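Local coordinates for protein GTN Reductase (Agrobacterium tumefaciens, PDB 5N6G) that probably reduces activated carbon-carbon double bonds as an FMN-dependent ene-reductase of the Old Yellow Enzyme family, and holds 2-phenylacrylic acid beside its flavin in this crystal, at residues G102-T107 with P236-F241; A121-S126 with T142-A147; V266-T271 with F284-F289. One frame throughout, in Å; residues are numbered along the deposited sequence. Where two conformers were deposited one is given.

Interaction 1 (G102-T107 with P236-F241)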
ATOM      1  N   GLY A 102       1.932   5.023 -11.626  1.00 11.78           N
ATOM      2  CA  GLY A 102       2.487   6.152 -12.357  1.00 11.35           C
ATOM      3  C   GLY A 102       3.639   5.753 -13.250  1.00 11.95           C
ATOM      4  O   GLY A 102       3.536   4.836 -14.069  1.00 13.45           O
ATOM      5  N   ARG A 103       4.771   6.454 -13.116  1.00 11.51           N
ATOM      6  CA  ARG A 103       5.887   6.241 -14.029  1.00 12.28           C
ATOM      7  C   ARG A 103       6.590   4.890 -13.873  1.00 12.09           C
ATOM      8  O   ARG A 103       7.440   4.565 -14.711  1.00 13.14           O
ATOM      9  CB  ARG A 103       6.925   7.347 -13.861  1.00 13.23           C
ATOM     10  CG  ARG A 103       7.704   7.287 -12.552  1.00 11.97           C
ATOM     11  CD  ARG A 103       8.650   8.481 -12.459  1.00 14.80           C
ATOM     12  NE  ARG A 103       9.483   8.413 -11.258  1.00 13.16           N
ATOM     13  CZ  ARG A 103      10.664   9.009 -11.135  1.00 15.35           C
ATOM     14  NH1 ARG A 103      11.188   9.752 -12.106  1.00 16.18           N
ATOM     15  NH2 ARG A 103      11.351   8.864 -10.005  1.00 16.67           N
ATOM     16  N   ILE A 104       6.277   4.121 -12.833  1.00 13.19           N
ATOM     17  CA  ILE A 104       6.996   2.865 -12.563  1.00 12.69           C
ATOM     18  C   ILE A 104       6.252   1.766 -13.310  1.00 14.44           C
ATOM     19  O   ILE A 104       5.505   0.969 -12.739  1.00 13.81           O
ATOM     20  CB  ILE A 104       7.107   2.592 -11.068  1.00 11.66           C
ATOM     21  CG1 ILE A 104       7.697   3.810 -10.339  1.00 13.72           C
ATOM     22  CG2 ILE A 104       7.948   1.380 -10.827  1.00 13.09           C
ATOM     23  CD1 ILE A 104       9.114   4.199 -10.779  1.00 15.83           C
ATOM     24  N   SER A 105       6.463   1.719 -14.624  1.00 13.63           N
ATOM     25  CA  SER A 105       5.771   0.759 -15.475  1.00 14.10           C
ATOM     26  C   SER A 105       6.556   0.593 -16.776  1.00 14.71           C
ATOM     27  O   SER A 105       7.651   1.136 -16.947  1.00 14.52           O
ATOM     28  CB  SER A 105       4.327   1.210 -15.717  1.00 13.54           C
ATOM     29  OG  SER A 105       3.534   0.231 -16.392  1.00 16.71           O
ATOM     30  N   HIS A 106       5.988  -0.192 -17.682  1.00 14.75           N
ATOM     31  CA  HIS A 106       6.602  -0.516 -18.955  1.00 14.78           C
ATOM     32  C   HIS A 106       5.520  -0.466 -20.019  1.00 15.38           C
ATOM     33  O   HIS A 106       4.358  -0.749 -19.736  1.00 15.70           O
ATOM     34  CB  HIS A 106       7.248  -1.906 -18.899  1.00 18.94           C
ATOM     35  CG  HIS A 106       8.098  -2.231 -20.087  1.00 21.09           C
ATOM     36  ND1 HIS A 106       7.614  -2.944 -21.164  1.00 28.33           N
ATOM     37  CD2 HIS A 106       9.404  -1.977 -20.357  1.00 21.69           C
ATOM     38  CE1 HIS A 106       8.574  -3.087 -22.057  1.00 23.66           C
ATOM     39  NE2 HIS A 106       9.673  -2.525 -21.584  1.00 25.36           N
ATOM     40  N   THR A 107       5.900  -0.055 -21.224  1.00 16.22           N
ATOM     41  CA  THR A 107       4.926   0.062 -22.309  1.00 16.32           C
ATOM     42  C   THR A 107       4.167  -1.240 -22.552  1.00 18.14           C
ATOM     43  O   THR A 107       2.983  -1.201 -22.902  1.00 20.85           O
ATOM     44  CB  THR A 107       5.616   0.500 -23.591  1.00 18.32           C
ATOM     45  OG1 THR A 107       6.656  -0.443 -23.913  1.00 22.22           O
ATOM     46  CG2 THR A 107       6.190   1.897 -23.443  1.00 18.89           C
ATOM     47  N   PRO A 236      13.470   6.021  -0.247  1.00 17.16           N
ATOM     48  CA  PRO A 236      14.084   6.250  -1.561  1.00 20.11           C
ATOM     49  C   PRO A 236      13.570   5.322  -2.652  1.00 18.49           C
ATOM     50  O   PRO A 236      14.136   5.292  -3.753  1.00 19.00           O
ATOM     51  CB  PRO A 236      15.546   5.967  -1.262  1.00 17.76           C
ATOM     52  CG  PRO A 236      15.512   4.861  -0.258  1.00 18.58           C
ATOM     53  CD  PRO A 236      14.290   5.117   0.579  1.00 17.64           C
ATOM     54  N   ALA A 237      12.546   4.550  -2.355  1.00 14.41           N
ATOM     55  CA  ALA A 237      12.007   3.592  -3.309  1.00 16.07           C
ATOM     56  C   ALA A 237      11.707   4.247  -4.653  1.00 17.48           C
ATOM     57  O   ALA A 237      11.144   5.338  -4.728  1.00 15.95           O
ATOM     58  CB  ALA A 237      10.727   2.980  -2.737  1.00 19.49           C
ATOM     59  N   ASN A 238      12.029   3.522  -5.722  1.00 13.80           N
ATOM     60  CA  ASN A 238      11.655   3.909  -7.077  1.00 15.53           C
ATOM     61  C   ASN A 238      12.176   5.299  -7.442  1.00 13.68           C
ATOM     62  O   ASN A 238      11.528   6.071  -8.162  1.00 14.96           O
ATOM     63  CB  ASN A 238      10.150   3.765  -7.268  1.00 16.31           C
ATOM     64  CG  ASN A 238       9.735   2.301  -7.202  1.00 13.17           C
ATOM     65  OD1 ASN A 238      10.311   1.470  -7.916  1.00 18.65           O
ATOM     66  ND2 ASN A 238       8.847   1.962  -6.277  1.00 15.97           N
ATOM     67  N   ASP A 239      13.401   5.577  -7.007  1.00 14.13           N
ATOM     68  CA  ASP A 239      14.219   6.672  -7.523  1.00 14.21           C
ATOM     69  C   ASP A 239      13.698   8.055  -7.140  1.00 15.66           C
ATOM     70  O   ASP A 239      14.032   9.037  -7.812  1.00 20.20           O
ATOM     71  CB  ASP A 239      14.334   6.568  -9.052  1.00 17.38           C
ATOM     72  CG  ASP A 239      15.546   7.256  -9.608  1.00 23.93           C
ATOM     73  OD1 ASP A 239      16.566   7.358  -8.893  1.00 26.29           O
ATOM     74  OD2 ASP A 239      15.500   7.674 -10.805  1.00 23.46           O
ATOM     75  N   ILE A 240      12.922   8.170  -6.068  1.00 16.48           N
ATOM     76  CA  ILE A 240      12.243   9.410  -5.700  1.00 14.32           C
ATOM     77  C   ILE A 240      13.036  10.110  -4.604  1.00 16.72           C
ATOM     78  O   ILE A 240      13.807   9.472  -3.867  1.00 15.98           O
ATOM     79  CB  ILE A 240      10.785   9.114  -5.277  1.00 14.27           C
ATOM     80  CG1 ILE A 240       9.910  10.337  -5.469  1.00 16.07           C
ATOM     81  CG2 ILE A 240      10.705   8.593  -3.847  1.00 15.62           C
ATOM     82  CD1 ILE A 240       8.451   9.990  -5.632  1.00 18.09           C
ATOM     83  N   PHE A 241      12.928  11.440  -4.554  1.00 15.27           N
ATOM     84  CA  PHE A 241      13.692  12.252  -3.605  1.00 14.74           C
ATOM     85  C   PHE A 241      12.874  13.460  -3.166  1.00 18.00           C
ATOM     86  O   PHE A 241      12.233  14.118  -3.981  1.00 16.26           O
ATOM     87  CB  PHE A 241      15.028  12.722  -4.209  1.00 15.70           C
ATOM     88  CG  PHE A 241      15.784  13.715  -3.367  1.00 15.22           C
ATOM     89  CD1 PHE A 241      16.685  13.297  -2.390  1.00 20.17           C
ATOM     90  CD2 PHE A 241      15.632  15.076  -3.580  1.00 17.55           C
ATOM     91  CE1 PHE A 241      17.394  14.243  -1.621  1.00 18.80           C
ATOM     92  CE2 PHE A 241      16.329  15.995  -2.828  1.00 19.99           C
ATOM     93  CZ  PHE A 241      17.217  15.563  -1.840  1.00 18.73           C
TER
HETATM   94  O   HOH W   1       9.088   7.227  -8.627  1.00 14.11           O
HETATM   95  O   HOH W   2      13.188  11.188  -9.030  1.00 19.33           O
HETATM   96  O   HOH W   3      14.134   9.827 -12.014  1.00 23.28           O
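Arg103 and Ile104 reach from one loop to the turn at Asn238 and Asp239, the arginine through its guanidinium and mainly by way of water, the isoleucine through its side-chain branches, CD1 nearest. The arginine leaves its backbone with CG between the backbone N and the carbonyl carbon (chi1 71°), and from there the chain runs extended, which carries the guanidinium to the far loop. Its one direct bond is weak: NH2 donates to Asn238 O at 3.4 Å with an N-H...O angle of only 136°. Three waters do more. Water 1 takes the N-H of Arg103 NE at 2.9 Å, lying in the guanidinium plane at its edge, and donates to Asn238 O. Water 2 links NH2 to Asp239 O in the same manner, and water 3 joins Arg103 NH1 to the carboxylate, donating to Asp239 OD2 at 2.8 Å. That carboxylate oxygen stands well out of the guanidinium plane, 4.4 Å from Arg103 NH2; no N-H points at it, and the charges probably attract only at a distance. NH1 also donates to Ile122 O, and Asp239 OD2 accepts from Lys125 N.

Beside this wet end, Ile104 packs on Asn238 at an oblique angle, its CD1 3.7 Å from Asn238 CB. With Asn238 CG anti to the carbonyl carbon (chi1 -67°), the amide is swung across the isoleucine, OD1 3.8 Å from Ile104 CG2. The amide is gripped at both ends, by Ser126 OG and by Asn181 O, and lies about 5 Å from the bound 2-phenylacrylic acid. The contact thus joins the loop following barrel strand 94-99 to the loop between strand 227-231 and helix 245-256, with helix 184-189 touching Ile104 through Gln187 and Ile240 through Glu186.

Interaction 2 (A121-S126 with T142-A147)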
ATOM      1  N   ALA A 121       7.343  14.315 -17.010  1.00 15.87           N
ATOM      2  CA  ALA A 121       7.942  13.316 -17.902  1.00 14.63           C
ATOM      3  C   ALA A 121       9.421  13.151 -17.541  1.00 15.84           C
ATOM      4  O   ALA A 121      10.327  13.585 -18.255  1.00 19.48           O
ATOM      5  CB  ALA A 121       7.758  13.726 -19.360  1.00 19.73           C
ATOM      6  N   ILE A 122       9.639  12.523 -16.384  1.00 15.31           N
ATOM      7  CA  ILE A 122      10.976  12.203 -15.874  1.00 15.04           C
ATOM      8  C   ILE A 122      11.031  10.690 -15.670  1.00 14.19           C
ATOM      9  O   ILE A 122      10.308  10.150 -14.822  1.00 14.99           O
ATOM     10  CB  ILE A 122      11.285  12.935 -14.563  1.00 16.19           C
ATOM     11  CG1 ILE A 122      11.118  14.444 -14.753  1.00 19.89           C
ATOM     12  CG2 ILE A 122      12.722  12.621 -14.129  1.00 17.08           C
ATOM     13  CD1 ILE A 122      11.086  15.204 -13.435  1.00 19.91           C
ATOM     14  N   THR A 123      11.867  10.019 -16.461  1.00 14.87           N
ATOM     15  CA  THR A 123      11.997   8.571 -16.386  1.00 17.77           C
ATOM     16  C   THR A 123      12.640   8.158 -15.063  1.00 17.88           C
ATOM     17  O   THR A 123      13.612   8.772 -14.611  1.00 16.74           O
ATOM     18  CB  THR A 123      12.838   8.053 -17.551  1.00 20.81           C
ATOM     19  OG1 THR A 123      12.283   8.498 -18.800  1.00 18.89           O
ATOM     20  CG2 THR A 123      12.880   6.519 -17.544  1.00 18.61           C
ATOM     21  N   ALA A 124      12.098   7.106 -14.456  1.00 16.69           N
ATOM     22  CA  ALA A 124      12.690   6.547 -13.241  1.00 16.02           C
ATOM     23  C   ALA A 124      13.824   5.603 -13.581  1.00 16.94           C
ATOM     24  O   ALA A 124      13.735   4.827 -14.537  1.00 17.12           O
ATOM     25  CB  ALA A 124      11.649   5.777 -12.440  1.00 13.53           C
ATOM     26  N   LYS A 125      14.896   5.664 -12.780  1.00 14.96           N
ATOM     27  CA  LYS A 125      15.940   4.648 -12.812  1.00 17.41           C
ATOM     28  C   LYS A 125      15.455   3.520 -11.913  1.00 24.56           C
ATOM     29  O   LYS A 125      15.830   3.385 -10.748  1.00 23.06           O
ATOM     30  CB  LYS A 125      17.283   5.207 -12.372  1.00 23.52           C
ATOM     31  CG  LYS A 125      18.427   4.210 -12.603  1.00 30.59           C
ATOM     32  CD  LYS A 125      19.788   4.893 -12.515  1.00 48.71           C
ATOM     33  CE  LYS A 125      20.913   3.877 -12.363  1.00 62.28           C
ATOM     34  NZ  LYS A 125      21.383   3.777 -10.947  1.00 80.32           N
ATOM     35  N   SER A 126      14.559   2.710 -12.474  0.69 18.19           N
ATOM     36  CA  SER A 126      13.905   1.627 -11.758  0.69 18.15           C
ATOM     37  C   SER A 126      13.757   0.452 -12.714  0.69 19.90           C
ATOM     38  O   SER A 126      13.989   0.568 -13.920  0.69 20.77           O
ATOM     39  CB  SER A 126      12.536   2.057 -11.210  0.69 16.97           C
ATOM     40  OG  SER A 126      12.042   1.121 -10.269  0.69 40.10           O
ATOM     41  N   THR A 142      12.192   0.587 -16.431  1.00 16.97           N
ATOM     42  CA  THR A 142      10.906   1.244 -16.611  1.00 14.44           C
ATOM     43  C   THR A 142      10.967   2.195 -17.807  1.00 18.29           C
ATOM     44  O   THR A 142      12.009   2.756 -18.145  1.00 21.41           O
ATOM     45  CB  THR A 142      10.459   1.977 -15.345  1.00 18.39           C
ATOM     46  OG1 THR A 142      11.488   2.853 -14.872  1.00 17.07           O
ATOM     47  CG2 THR A 142      10.116   0.946 -14.264  1.00 17.60           C
ATOM     48  N   SER A 143       9.810   2.373 -18.430  1.00 15.57           N
ATOM     49  CA  SER A 143       9.676   3.102 -19.677  1.00 16.26           C
ATOM     50  C   SER A 143       9.616   4.608 -19.436  1.00 15.59           C
ATOM     51  O   SER A 143       9.264   5.088 -18.349  1.00 19.78           O
ATOM     52  CB  SER A 143       8.397   2.649 -20.393  1.00 19.54           C
ATOM     53  OG  SER A 143       8.472   1.290 -20.775  1.00 19.51           O
ATOM     54  N   GLU A 144       9.900   5.362 -20.498  1.00 16.23           N
ATOM     55  CA  GLU A 144       9.752   6.820 -20.471  1.00 16.24           C
ATOM     56  C   GLU A 144       8.290   7.203 -20.260  1.00 16.00           C
ATOM     57  O   GLU A 144       7.443   6.808 -21.081  1.00 18.16           O
ATOM     58  CB  GLU A 144      10.198   7.438 -21.796  1.00 20.51           C
ATOM     59  CG  GLU A 144      11.615   7.256 -22.155  1.00 29.08           C
ATOM     60  CD  GLU A 144      11.974   8.018 -23.430  1.00 51.45           C
ATOM     61  OE1 GLU A 144      11.113   8.156 -24.341  1.00 24.04           O
ATOM     62  OE2 GLU A 144      13.123   8.485 -23.508  1.00 47.49           O
ATOM     63  N   PRO A 145       7.955   7.998 -19.247  1.00 16.76           N
ATOM     64  CA  PRO A 145       6.561   8.387 -19.020  1.00 16.23           C
ATOM     65  C   PRO A 145       6.187   9.658 -19.760  1.00 19.55           C
ATOM     66  O   PRO A 145       7.039  10.445 -20.168  1.00 22.95           O
ATOM     67  CB  PRO A 145       6.506   8.644 -17.510  1.00 15.33           C
ATOM     68  CG  PRO A 145       7.884   9.165 -17.219  1.00 17.32           C
ATOM     69  CD  PRO A 145       8.821   8.438 -18.137  1.00 18.48           C
ATOM     70  N   ARG A 146       4.876   9.858 -19.889  1.00 14.60           N
ATOM     71  CA  ARG A 146       4.325  11.112 -20.382  1.00 16.63           C
ATOM     72  C   ARG A 146       3.663  11.855 -19.234  1.00 16.58           C
ATOM     73  O   ARG A 146       3.163  11.241 -18.282  1.00 16.01           O
ATOM     74  CB  ARG A 146       3.311  10.894 -21.513  1.00 19.18           C
ATOM     75  CG  ARG A 146       2.054  10.169 -21.124  1.00 18.31           C
ATOM     76  CD  ARG A 146       1.059  10.115 -22.335  1.00 22.02           C
ATOM     77  NE  ARG A 146      -0.210   9.524 -21.902  1.00 24.22           N
ATOM     78  CZ  ARG A 146      -1.206  10.207 -21.333  1.00 24.23           C
ATOM     79  NH1 ARG A 146      -1.118  11.521 -21.164  1.00 26.55           N
ATOM     80  NH2 ARG A 146      -2.288   9.567 -20.925  1.00 23.09           N
ATOM     81  N   ALA A 147       3.654  13.181 -19.335  1.00 16.78           N
ATOM     82  CA  ALA A 147       3.091  14.018 -18.285  1.00 16.05           C
ATOM     83  C   ALA A 147       1.571  14.084 -18.426  1.00 14.14           C
ATOM     84  O   ALA A 147       1.043  14.248 -19.532  1.00 16.11           O
ATOM     85  CB  ALA A 147       3.679  15.421 -18.340  1.00 18.84           C
TER
HETATM   86  O   HOH W   4       9.978   5.329 -15.651  1.00 15.67           O
HETATM   87  O   HOH W   5      14.249   3.294 -16.705  1.00 21.24           O
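In the excursion that follows barrel strand 94-99, the loop between strands 117-118 and 127-131 packs, partly buried, against the segment that leads into strand 146-147, the two running roughly antiparallel with end-to-end directions 161° apart. A single direct hydrogen bond spans them: Thr142 N donates to Ser126 O at 3.1 Å, nearly straight at 165°, although the donor sits above the carbonyl plane. Water supplements it. Water 4 accepts from Ala124 N and from Thr142 OG1 and donates to Ser143 O, while water 5 donates to both Ala124 O and Thr142 O. The threonine hydroxyl serves water 4 because OG1 lies between the backbone N and the carbonyl carbon (chi1 52°); its other branch, CG2, rests 3.9 Å from Ser126 O.

The segments flank strands 127-131 and 137-141, which belong to the same excursion from the TIM barrel. At the other end strand 146-147 pairs in parallel with strand 117-118, Arg146 exchanging backbone bonds with Pro116 and Ala118. Here the contact is van der Waals packing, aliphatic carbons against backbone and hydroxyl oxygens, centred on the ring of Pro145: its CG meets Ile122 O at 3.5 Å, and Thr123 crosses the CD side with OG1 3.5 Å from Pro145 CD. Thr123 OG1 also lies against Glu144, 3.6 Å from its CG. Beyond the ring, Ala121 CB packs on Pro145 O at 3.5 Å.

Interaction 3 (V266-T271 with F284-F289); sequences VVEGAT and FDYASF
The ring of Tyr286 is covered on both faces: Glu268 CB lies 4.1 Å above one, offset toward the rim, and Phe284 CD2 sits 3.4 Å above the centre of the other. Tyr286 CG, for its part, lies in the plane of the phenylalanine ring at its edge. In one of its two deposited conformers, Val266 CG2 approaches the tyrosine near its plane, at the edge, and reaches the edge of Phe289 as well, 3.8 Å from CE2. Phe289 CD1 in turn lies in the plane of the Phe284 ring, so Phe284 borders both other aromatics.

Glu268 crosses Tyr286 obliquely, its CG 4.0 Å from CD1, and its carboxylate plane is turned 71° from the ring. Having CG anti to the carbonyl carbon (chi1 -62°) carries the aliphatic part of the glutamate across the ring face while the carboxylate passes on to Arg275 in a salt bridge and to the hydroxyl of Tyr308. At the far end of the tyrosine, Gly269 N donates to Tyr286 OH at 2.9 Å, bent to 133°. This bond ties the phenol to the main chain just past the strand. The helix start is fixed separately: Asp285, at the N-cap, accepts from Ser288 N through OD1 at 3.0 Å.

The contact belongs to the beta-alpha-beta unit of strand 263-267, helix 286-295 and strand 301-305 in the barrel, joining the strand's C-terminal end to the first turn of the helix. Thr271, further along the same segment, touches FMN. Helix 245-256 packs beside Phe289 through Tyr249 and Val253, and strand 301-305 flanks Val266 and Glu268 through Trp302 and Ala304.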
ATOM      1  N   VAL A 266       1.924   4.156   8.167  1.00 13.89           N
ATOM      2  CA  VAL A 266       3.165   4.890   7.936  0.56 14.50           C
ATOM      3  C   VAL A 266       4.344   3.929   7.884  1.00 20.07           C
ATOM      4  O   VAL A 266       4.544   3.120   8.802  1.00 16.61           O
ATOM      5  CB  VAL A 266       3.386   5.971   9.013  0.56 15.69           C
ATOM      6  CG1 VAL A 266       3.453   5.362  10.404  0.56 24.43           C
ATOM      7  CG2 VAL A 266       4.645   6.773   8.727  0.56 20.93           C
ATOM      8  N   VAL A 267       5.134   4.046   6.819  1.00 15.95           N
ATOM      9  CA  VAL A 267       6.434   3.391   6.685  1.00 14.52           C
ATOM     10  C   VAL A 267       7.461   4.302   7.333  1.00 14.64           C
ATOM     11  O   VAL A 267       7.680   5.434   6.881  1.00 17.69           O
ATOM     12  CB  VAL A 267       6.787   3.137   5.208  1.00 13.57           C
ATOM     13  CG1 VAL A 267       8.172   2.498   5.070  1.00 17.12           C
ATOM     14  CG2 VAL A 267       5.724   2.270   4.521  1.00 15.85           C
ATOM     15  N   GLU A 268       8.121   3.800   8.369  1.00 15.26           N
ATOM     16  CA  GLU A 268       9.108   4.557   9.116  1.00 16.74           C
ATOM     17  C   GLU A 268      10.492   4.241   8.560  1.00 18.96           C
ATOM     18  O   GLU A 268      11.035   3.157   8.795  1.00 19.03           O
ATOM     19  CB  GLU A 268       8.997   4.222  10.602  1.00 17.82           C
ATOM     20  CG  GLU A 268       7.627   4.612  11.150  1.00 21.06           C
ATOM     21  CD  GLU A 268       7.383   4.170  12.587  1.00 27.43           C
ATOM     22  OE1 GLU A 268       7.841   3.073  12.992  1.00 24.98           O
ATOM     23  OE2 GLU A 268       6.705   4.934  13.302  1.00 23.73           O
ATOM     24  N   GLY A 269      11.061   5.188   7.825  1.00 17.37           N
ATOM     25  CA  GLY A 269      12.368   5.002   7.231  1.00 16.26           C
ATOM     26  C   GLY A 269      12.326   4.544   5.787  1.00 15.95           C
ATOM     27  O   GLY A 269      11.328   4.669   5.079  1.00 16.96           O
ATOM     28  N   ALA A 270      13.462   4.019   5.339  1.00 16.19           N
ATOM     29  CA  ALA A 270      13.525   3.451   4.000  1.00 16.92           C
ATOM     30  C   ALA A 270      12.771   2.128   3.974  1.00 17.08           C
ATOM     31  O   ALA A 270      12.983   1.267   4.830  1.00 21.41           O
ATOM     32  CB  ALA A 270      14.982   3.256   3.582  1.00 16.94           C
ATOM     33  N   THR A 271      11.868   1.970   3.007  1.00 18.48           N
ATOM     34  CA  THR A 271      11.060   0.758   2.957  1.00 17.78           C
ATOM     35  C   THR A 271      11.958  -0.456   2.845  1.00 20.84           C
ATOM     36  O   THR A 271      12.690  -0.605   1.860  1.00 19.86           O
ATOM     37  CB  THR A 271      10.100   0.811   1.767  1.00 19.24           C
ATOM     38  OG1 THR A 271       9.502   2.112   1.690  1.00 19.92           O
ATOM     39  CG2 THR A 271       9.013  -0.241   1.959  1.00 16.81           C
ATOM     40  N   PHE A 284      13.714  13.136   9.941  1.00 16.12           N
ATOM     41  CA  PHE A 284      12.266  13.246  10.033  1.00 15.77           C
ATOM     42  C   PHE A 284      11.831  12.928  11.456  1.00 18.71           C
ATOM     43  O   PHE A 284      12.330  11.982  12.074  1.00 22.40           O
ATOM     44  CB  PHE A 284      11.590  12.286   9.049  1.00 15.47           C
ATOM     45  CG  PHE A 284      10.121  12.531   8.860  1.00 14.29           C
ATOM     46  CD1 PHE A 284       9.677  13.489   7.981  1.00 13.22           C
ATOM     47  CD2 PHE A 284       9.182  11.776   9.536  1.00 14.47           C
ATOM     48  CE1 PHE A 284       8.331  13.728   7.797  1.00 15.97           C
ATOM     49  CE2 PHE A 284       7.821  11.996   9.350  1.00 14.38           C
ATOM     50  CZ  PHE A 284       7.395  12.971   8.472  1.00 15.28           C
ATOM     51  N   ASP A 285      10.891  13.726  11.967  1.00 16.21           N
ATOM     52  CA  ASP A 285      10.364  13.590  13.326  1.00 16.68           C
ATOM     53  C   ASP A 285       8.992  12.918  13.214  1.00 18.82           C
ATOM     54  O   ASP A 285       8.000  13.558  12.860  1.00 17.57           O
ATOM     55  CB  ASP A 285      10.309  14.969  13.977  1.00 16.95           C
ATOM     56  CG  ASP A 285       9.873  14.928  15.424  1.00 22.42           C
ATOM     57  OD1 ASP A 285       9.230  13.942  15.860  1.00 23.64           O
ATOM     58  OD2 ASP A 285      10.161  15.924  16.116  1.00 29.22           O
ATOM     59  N   TYR A 286       8.936  11.610  13.487  1.00 17.10           N
ATOM     60  CA  TYR A 286       7.680  10.880  13.345  1.00 14.67           C
ATOM     61  C   TYR A 286       6.681  11.223  14.451  1.00 15.18           C
ATOM     62  O   TYR A 286       5.471  11.120  14.226  1.00 17.77           O
ATOM     63  CB  TYR A 286       7.956   9.379  13.317  1.00 18.23           C
ATOM     64  CG  TYR A 286       8.694   8.978  12.066  1.00 15.30           C
ATOM     65  CD1 TYR A 286       8.008   8.609  10.929  1.00 16.61           C
ATOM     66  CD2 TYR A 286      10.088   9.037  12.008  1.00 19.66           C
ATOM     67  CE1 TYR A 286       8.682   8.269   9.752  1.00 16.39           C
ATOM     68  CE2 TYR A 286      10.763   8.705  10.834  1.00 18.70           C
ATOM     69  CZ  TYR A 286      10.060   8.316   9.731  1.00 18.48           C
ATOM     70  OH  TYR A 286      10.752   7.982   8.571  1.00 19.46           O
ATOM     71  N   ALA A 287       7.149  11.624  15.631  1.00 16.45           N
ATOM     72  CA  ALA A 287       6.231  12.106  16.670  1.00 18.55           C
ATOM     73  C   ALA A 287       5.547  13.408  16.261  1.00 18.58           C
ATOM     74  O   ALA A 287       4.360  13.608  16.545  1.00 18.84           O
ATOM     75  CB  ALA A 287       6.983  12.295  17.979  1.00 23.89           C
ATOM     76  N   SER A 288       6.297  14.329  15.647  1.00 16.41           N
ATOM     77  CA  SER A 288       5.729  15.593  15.182  1.00 17.63           C
ATOM     78  C   SER A 288       4.702  15.341  14.088  1.00 16.93           C
ATOM     79  O   SER A 288       3.648  15.995  14.022  1.00 16.16           O
ATOM     80  CB  SER A 288       6.863  16.487  14.662  1.00 26.23           C
ATOM     81  OG  SER A 288       6.362  17.632  13.989  1.00 27.33           O
ATOM     82  N   PHE A 289       5.014  14.388  13.219  1.00 16.98           N
ATOM     83  CA  PHE A 289       4.127  13.974  12.139  1.00 13.73           C
ATOM     84  C   PHE A 289       2.816  13.422  12.684  1.00 14.17           C
ATOM     85  O   PHE A 289       1.724  13.838  12.263  1.00 14.12           O
ATOM     86  CB  PHE A 289       4.898  12.946  11.300  1.00 15.17           C
ATOM     87  CG  PHE A 289       4.155  12.329  10.164  1.00 13.63           C
ATOM     88  CD1 PHE A 289       3.580  13.095   9.152  1.00 14.56           C
ATOM     89  CD2 PHE A 289       4.084  10.944  10.063  1.00 18.62           C
ATOM     90  CE1 PHE A 289       2.937  12.487   8.089  1.00 14.88           C
ATOM     91  CE2 PHE A 289       3.442  10.338   9.013  1.00 21.21           C
ATOM     92  CZ  PHE A 289       2.868  11.104   8.023  1.00 14.79           C
TER

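From the N terminus, the chain leaves barrel strand 94-99 and enters residues 102-107, the first half of interaction 1. Interaction 2 then closes a short loop across strands 127-131 and 137-141, and lies wholly within the much longer loop that interaction 1 closes on returning at 236-241, after strand 227-231. The two adjoin where Ser143 OG packs on His106 and Ser105 O on Thr142 CB. Interaction 3 follows in series. It meets interaction 1 where Pro236 packs on Ala270, but has no touch with interaction 2. Interaction 1 ties the excursion to the loop after strand 227-231, interaction 2 is internal to that excursion, and interaction 3 stays within one beta-alpha-beta unit.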